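Local coordinates for protein branched-chain-amino-acid aminotransferase (Pseudomonas aeruginosa, PDB 6NST) that probably catalyses the reversible, pyridoxal-phosphate-dependent transfer of the amino group of leucine, isoleucine or valine to 2-oxoglutarate, at residues A[50-63]-A[75-88]. The protein carries 1 engineered substitution. Numbering follows the deposited sequence.
With SO4 (sulfate ion), chain G.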
loop_
_atom_site.group_PDB
_atom_site.type_symbol
_atom_site.label_atom_id
_atom_site.label_comp_id
_atom_site.label_asym_id
_atom_site.label_seq_id
_atom_site.Cartn_x
_atom_site.Cartn_y
_atom_site.Cartn_z
ATOM N N THR A 50 22.931 -43.763 -2.456
ATOM C CA THR A 50 22.516 -42.434 -2.889
ATOM C C THR A 50 20.999 -42.327 -2.820
ATOM O O THR A 50 20.283 -43.119 -3.441
ATOM C CB THR A 50 23.013 -42.157 -4.308
ATOM O OG1 THR A 50 24.444 -42.232 -4.340
ATOM C CG2 THR A 50 22.575 -40.773 -4.768
ATOM N N ALA A 51 20.508 -41.357 -2.049
ATOM C CA ALA A 51 19.082 -41.220 -1.798
ATOM C C ALA A 51 18.641 -39.781 -2.012
ATOM O O ALA A 51 19.337 -38.840 -1.617
ATOM C CB ALA A 51 18.720 -41.672 -0.377
ATOM N N ILE A 52 17.475 -39.623 -2.633
ATOM C CA ILE A 52 16.875 -38.310 -2.837
ATOM C C ILE A 52 16.096 -37.928 -1.586
ATOM O O ILE A 52 15.305 -38.723 -1.066
ATOM C CB ILE A 52 15.966 -38.315 -4.077
ATOM C CG1 ILE A 52 16.783 -38.588 -5.342
ATOM C CG2 ILE A 52 15.218 -37.002 -4.195
ATOM C CD1 ILE A 52 15.942 -38.711 -6.592
ATOM N N PHE A 53 16.315 -36.709 -1.100
ATOM C CA PHE A 53 15.672 -36.240 0.119
ATOM C C PHE A 53 14.310 -35.647 -0.214
ATOM O O PHE A 53 14.219 -34.663 -0.958
ATOM C CB PHE A 53 16.542 -35.212 0.837
ATOM C CG PHE A 53 15.949 -34.721 2.123
ATOM C CD1 PHE A 53 15.839 -35.566 3.215
ATOM C CD2 PHE A 53 15.496 -33.420 2.240
ATOM C CE1 PHE A 53 15.290 -35.120 4.401
ATOM C CE2 PHE A 53 14.947 -32.968 3.425
ATOM C CZ PHE A 53 14.843 -33.819 4.505
ATOM N N ARG A 54 13.259 -36.244 0.347
ATOM C CA ARG A 54 11.876 -35.812 0.159
ATOM C C ARG A 54 11.546 -35.657 -1.326
ATOM O O ARG A 54 11.179 -34.584 -1.811
ATOM C CB ARG A 54 11.597 -34.521 0.930
ATOM C CG ARG A 54 11.922 -34.627 2.408
ATOM C CD ARG A 54 11.181 -33.582 3.219
ATOM N NE ARG A 54 9.745 -33.835 3.248
ATOM C CZ ARG A 54 8.876 -33.136 3.971
ATOM N NH1 ARG A 54 9.294 -32.135 4.732
ATOM N NH2 ARG A 54 7.586 -33.439 3.936
ATOM N N LEU A 55 11.699 -36.769 -2.047
ATOM C CA LEU A 55 11.361 -36.785 -3.464
ATOM C C LEU A 55 9.888 -36.457 -3.683
ATOM O O LEU A 55 9.541 -35.709 -4.605
ATOM C CB LEU A 55 11.704 -38.148 -4.062
ATOM C CG LEU A 55 11.302 -38.358 -5.520
ATOM C CD1 LEU A 55 11.943 -37.302 -6.406
ATOM C CD2 LEU A 55 11.670 -39.758 -5.991
ATOM N N GLN A 56 9.012 -36.997 -2.834
ATOM C CA GLN A 56 7.576 -36.810 -3.021
ATOM C C GLN A 56 7.172 -35.352 -2.836
ATOM O O GLN A 56 6.361 -34.824 -3.607
ATOM C CB GLN A 56 6.805 -37.714 -2.056
ATOM C CG GLN A 56 5.289 -37.555 -2.100
ATOM C CD GLN A 56 4.662 -38.134 -3.357
ATOM O OE1 GLN A 56 5.347 -38.713 -4.203
ATOM N NE2 GLN A 56 3.348 -37.983 -3.484
ATOM N N ALA A 57 7.733 -34.683 -1.824
ATOM C CA ALA A 57 7.364 -33.295 -1.562
ATOM C C ALA A 57 7.792 -32.382 -2.704
ATOM O O ALA A 57 7.091 -31.417 -3.031
ATOM C CB ALA A 57 7.974 -32.825 -0.242
ATOM N N HIS A 58 8.939 -32.666 -3.321
ATOM C CA HIS A 58 9.390 -31.834 -4.430
ATOM C C HIS A 58 8.581 -32.112 -5.691
ATOM O O HIS A 58 8.287 -31.190 -6.461
ATOM C CB HIS A 58 10.885 -32.046 -4.669
ATOM C CG HIS A 58 11.751 -31.390 -3.640
ATOM N ND1 HIS A 58 12.071 -30.050 -3.684
ATOM C CD2 HIS A 58 12.350 -31.884 -2.530
ATOM C CE1 HIS A 58 12.836 -29.749 -2.649
ATOM N NE2 HIS A 58 13.020 -30.843 -1.933
ATOM N N THR A 59 8.216 -33.375 -5.920
ATOM C CA THR A 59 7.378 -33.707 -7.065
ATOM C C THR A 59 5.965 -33.167 -6.884
ATOM O O THR A 59 5.359 -32.669 -7.840
ATOM C CB THR A 59 7.359 -35.224 -7.277
ATOM O OG1 THR A 59 8.676 -35.676 -7.615
ATOM C CG2 THR A 59 6.398 -35.602 -8.396
ATOM N N ASP A 60 5.429 -33.242 -5.662
ATOM C CA ASP A 60 4.097 -32.703 -5.400
ATOM C C ASP A 60 4.071 -31.190 -5.576
ATOM O O ASP A 60 3.087 -30.634 -6.075
ATOM C CB ASP A 60 3.639 -33.077 -3.991
ATOM C CG ASP A 60 3.172 -34.514 -3.888
ATOM O OD1 ASP A 60 2.998 -35.165 -4.940
ATOM O OD2 ASP A 60 2.977 -34.991 -2.749
ATOM N N ARG A 61 5.140 -30.505 -5.164
ATOM C CA ARG A 61 5.178 -29.059 -5.331
ATOM C C ARG A 61 5.327 -28.675 -6.795
ATOM O O ARG A 61 4.795 -27.642 -7.220
ATOM C CB ARG A 61 6.310 -28.456 -4.500
ATOM C CG ARG A 61 6.223 -26.947 -4.363
ATOM C CD ARG A 61 7.206 -26.431 -3.332
ATOM N NE ARG A 61 8.592 -26.623 -3.746
ATOM C CZ ARG A 61 9.643 -26.280 -3.009
ATOM N NH1 ARG A 61 10.872 -26.488 -3.464
ATOM N NH2 ARG A 61 9.464 -25.728 -1.815
ATOM N N LEU A 62 6.036 -29.491 -7.581
ATOM C CA LEU A 62 6.123 -29.234 -9.014
ATOM C C LEU A 62 4.743 -29.288 -9.660
ATOM O O LEU A 62 4.385 -28.406 -10.451
ATOM C CB LEU A 62 7.065 -30.239 -9.676
ATOM C CG LEU A 62 7.413 -29.947 -11.136
ATOM C CD1 LEU A 62 8.282 -28.697 -11.242
ATOM C CD2 LEU A 62 8.098 -31.142 -11.784
ATOM N N PHE A 63 3.949 -30.308 -9.326
ATOM C CA PHE A 63 2.602 -30.405 -9.877
ATOM C C PHE A 63 1.686 -29.330 -9.310
ATOM O O PHE A 63 0.804 -28.832 -10.020
ATOM C CB PHE A 63 2.031 -31.801 -9.621
ATOM C CG PHE A 63 2.511 -32.833 -10.602
ATOM C CD1 PHE A 63 3.822 -33.281 -10.573
ATOM C CD2 PHE A 63 1.653 -33.351 -11.560
ATOM C CE1 PHE A 63 4.267 -34.229 -11.481
ATOM C CE2 PHE A 63 2.092 -34.301 -12.470
ATOM C CZ PHE A 63 3.401 -34.739 -12.430
ATOM N N TYR A 75 3.086 -35.862 -17.885
ATOM C CA TYR A 75 3.540 -37.040 -17.169
ATOM C C TYR A 75 2.973 -37.014 -15.760
ATOM O O TYR A 75 2.607 -35.962 -15.231
ATOM C CB TYR A 75 5.075 -37.117 -17.138
ATOM C CG TYR A 75 5.673 -37.035 -18.520
ATOM C CD1 TYR A 75 5.742 -38.161 -19.331
ATOM C CD2 TYR A 75 6.138 -35.827 -19.028
ATOM C CE1 TYR A 75 6.269 -38.091 -20.604
ATOM C CE2 TYR A 75 6.667 -35.748 -20.300
ATOM C CZ TYR A 75 6.730 -36.884 -21.082
ATOM O OH TYR A 75 7.250 -36.814 -22.350
ATOM N N SER A 76 2.896 -38.192 -15.159
ATOM C CA SER A 76 2.333 -38.330 -13.829
ATOM C C SER A 76 3.421 -38.191 -12.771
ATOM O O SER A 76 4.617 -38.160 -13.067
ATOM C CB SER A 76 1.630 -39.673 -13.691
ATOM O OG SER A 76 2.547 -40.735 -13.880
ATOM N N ARG A 77 2.986 -38.116 -11.513
ATOM C CA ARG A 77 3.937 -38.003 -10.413
ATOM C C ARG A 77 4.838 -39.230 -10.332
ATOM O O ARG A 77 6.038 -39.108 -10.062
ATOM C CB ARG A 77 3.190 -37.786 -9.100
ATOM C CG ARG A 77 2.468 -36.453 -9.034
ATOM C CD ARG A 77 1.641 -36.330 -7.770
ATOM N NE ARG A 77 1.027 -35.011 -7.653
ATOM C CZ ARG A 77 -0.087 -34.647 -8.279
ATOM N NH1 ARG A 77 -0.712 -35.502 -9.077
ATOM N NH2 ARG A 77 -0.573 -33.427 -8.112
ATOM N N ASP A 78 4.281 -40.420 -10.576
ATOM C CA ASP A 78 5.087 -41.636 -10.497
ATOM C C ASP A 78 6.165 -41.653 -11.573
ATOM O O ASP A 78 7.283 -42.123 -11.330
ATOM C CB ASP A 78 4.197 -42.873 -10.611
ATOM C CG ASP A 78 4.971 -44.167 -10.438
ATOM O OD1 ASP A 78 5.386 -44.465 -9.300
ATOM O OD2 ASP A 78 5.167 -44.885 -11.441
ATOM N N GLU A 79 5.853 -41.147 -12.769
ATOM C CA GLU A 79 6.872 -41.056 -13.811
ATOM C C GLU A 79 7.943 -40.037 -13.446
ATOM O O GLU A 79 9.135 -40.276 -13.671
ATOM C CB GLU A 79 6.232 -40.696 -15.148
ATOM C CG GLU A 79 5.154 -41.656 -15.603
ATOM C CD GLU A 79 4.643 -41.326 -16.988
ATOM O OE1 GLU A 79 5.364 -41.600 -17.969
ATOM O OE2 GLU A 79 3.528 -40.774 -17.093
ATOM N N ILE A 80 7.537 -38.899 -12.878
ATOM C CA ILE A 80 8.503 -37.868 -12.513
ATOM C C ILE A 80 9.399 -38.350 -11.382
ATOM O O ILE A 80 10.618 -38.133 -11.403
ATOM C CB ILE A 80 7.777 -36.559 -12.151
ATOM C CG1 ILE A 80 7.042 -36.012 -13.373
ATOM C CG2 ILE A 80 8.763 -35.530 -11.627
ATOM C CD1 ILE A 80 7.937 -35.811 -14.578
ATOM N N ASN A 81 8.817 -39.014 -10.376
ATOM C CA ASN A 81 9.628 -39.598 -9.312
ATOM C C ASN A 81 10.626 -40.601 -9.874
ATOM O O ASN A 81 11.797 -40.616 -9.477
ATOM C CB ASN A 81 8.735 -40.268 -8.267
ATOM C CG ASN A 81 7.877 -39.280 -7.507
ATOM O OD1 ASN A 81 8.380 -38.489 -6.714
ATOM N ND2 ASN A 81 6.570 -39.334 -7.732
ATOM N N GLU A 82 10.179 -41.442 -10.807
ATOM C CA GLU A 82 11.074 -42.422 -11.409
ATOM C C GLU A 82 12.123 -41.747 -12.285
ATOM O O GLU A 82 13.290 -42.153 -12.293
ATOM C CB GLU A 82 10.264 -43.435 -12.218
ATOM C CG GLU A 82 10.857 -44.832 -12.232
ATOM C CD GLU A 82 10.844 -45.484 -10.862
ATOM O OE1 GLU A 82 9.952 -45.154 -10.051
ATOM O OE2 GLU A 82 11.729 -46.326 -10.596
ATOM N N ALA A 83 11.727 -40.710 -13.027
ATOM C CA ALA A 83 12.679 -40.005 -13.876
ATOM C C ALA A 83 13.700 -39.240 -13.046
ATOM O O ALA A 83 14.875 -39.153 -13.423
ATOM C CB ALA A 83 11.942 -39.058 -14.821
ATOM N N THR A 84 13.271 -38.676 -11.915
ATOM C CA THR A 84 14.202 -37.959 -11.049
ATOM C C THR A 84 15.277 -38.894 -10.511
ATOM O O THR A 84 16.457 -38.527 -10.448
ATOM C CB THR A 84 13.444 -37.292 -9.904
ATOM O OG1 THR A 84 12.366 -36.515 -10.439
ATOM C CG2 THR A 84 14.369 -36.384 -9.109
ATOM N N ARG A 85 14.889 -40.112 -10.130
ATOM C CA ARG A 85 15.871 -41.098 -9.691
ATOM C C ARG A 85 16.773 -41.529 -10.842
ATOM O O ARG A 85 17.978 -41.727 -10.651
ATOM C CB ARG A 85 15.158 -42.301 -9.073
ATOM C CG ARG A 85 14.331 -41.945 -7.843
ATOM C CD ARG A 85 13.311 -43.021 -7.496
ATOM N NE ARG A 85 13.938 -44.276 -7.092
ATOM C CZ ARG A 85 14.052 -45.342 -7.878
ATOM N NH1 ARG A 85 13.579 -45.309 -9.116
ATOM N NH2 ARG A 85 14.639 -46.442 -7.424
ATOM N N ALA A 86 16.213 -41.662 -12.047
ATOM C CA ALA A 86 17.023 -42.055 -13.196
ATOM C C ALA A 86 18.062 -40.993 -13.534
ATOM O O ALA A 86 19.196 -41.324 -13.901
ATOM C CB ALA A 86 16.126 -42.332 -14.403
ATOM N N ALA A 87 17.696 -39.713 -13.413
ATOM C CA ALA A 87 18.642 -38.641 -13.709
ATOM C C ALA A 87 19.877 -38.723 -12.823
ATOM O O ALA A 87 20.977 -38.363 -13.257
ATOM C CB ALA A 87 17.964 -37.280 -13.551
ATOM N N VAL A 88 19.717 -39.198 -11.590
ATOM C CA VAL A 88 20.846 -39.372 -10.682
ATOM C C VAL A 88 21.549 -40.702 -10.921
ATOM O O VAL A 88 22.779 -40.757 -10.986
ATOM C CB VAL A 88 20.364 -39.243 -9.224
ATOM C CG1 VAL A 88 21.514 -39.471 -8.260
ATOM C CG2 VAL A 88 19.734 -37.883 -8.998
HETATM S S SO4 G . 13.334 -25.069 -0.574
HETATM O O1 SO4 G . 12.065 -25.738 -0.847
HETATM O O2 SO4 G . 14.311 -25.449 -1.584
HETATM O O3 SO4 G . 13.143 -23.619 -0.601
HETATM O O4 SO4 G . 13.816 -25.471 0.745
HETATM O O HOH W 1 11.449 -34.427 -9.044
HETATM O O HOH W 2 0.800 -32.421 -5.753
#
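The hydroxyl of Thr59 sits at the middle of the contact, with OG1 3.0 Å from Asn81 OD1 across the helix pair and 3.1 Å from Leu55 O one turn back in its own helix. Both carbonyl oxygens lie within reach of its single proton, so that the two bonds compete. A chain of polar groups continues from here: a water that donates weakly to Thr59 OG1 also donates to Thr84 OG1 at 2.7 Å. Thr84 OG1 in turn gives its proton to Ile80 O (2.6 Å), approaching from the face of that carbonyl opposite to Thr84 N.

At the outer end, the Arg77 chain, extended from CG to NE, runs over the Phe63 ring. Its CG stands 3.7 Å from the ring centroid and 8° off the normal, a CH-pi contact, while the guanidinium spreads on over Phe63 CB. NE makes a long salt bridge of 3.4 Å to Asp60 OD1, the carboxylate and guanidinium planes turned 67° apart, and a water ties Arg77 NH2 to Asp60 O. The ring edge meets Ile80 CG1 and, in plane, Tyr75 O, 3.2 Å from Phe63 CZ.

Toward the strand, Ile52 CD1 and the Leu55 methyls lodge against Thr84 CG2 and the aliphatic stem of Arg85. The helices, inclined at 127°, pack on the antiparallel sheet, with Leu62 on strand 36-46 and Thr84 on strand 118-126. Farther along helix 55-63, Arg61 NH1 and NH2 both hold O1 of a sulfate, probably from the crystallisation liquor, in a position consistent with the cofactor-phosphate pocket of class IV aminotransferases.

The two threonine hydroxyls are thus linked through a water and lean on helix carbonyls, whereas Arg77 is held by both its stem and its charged end.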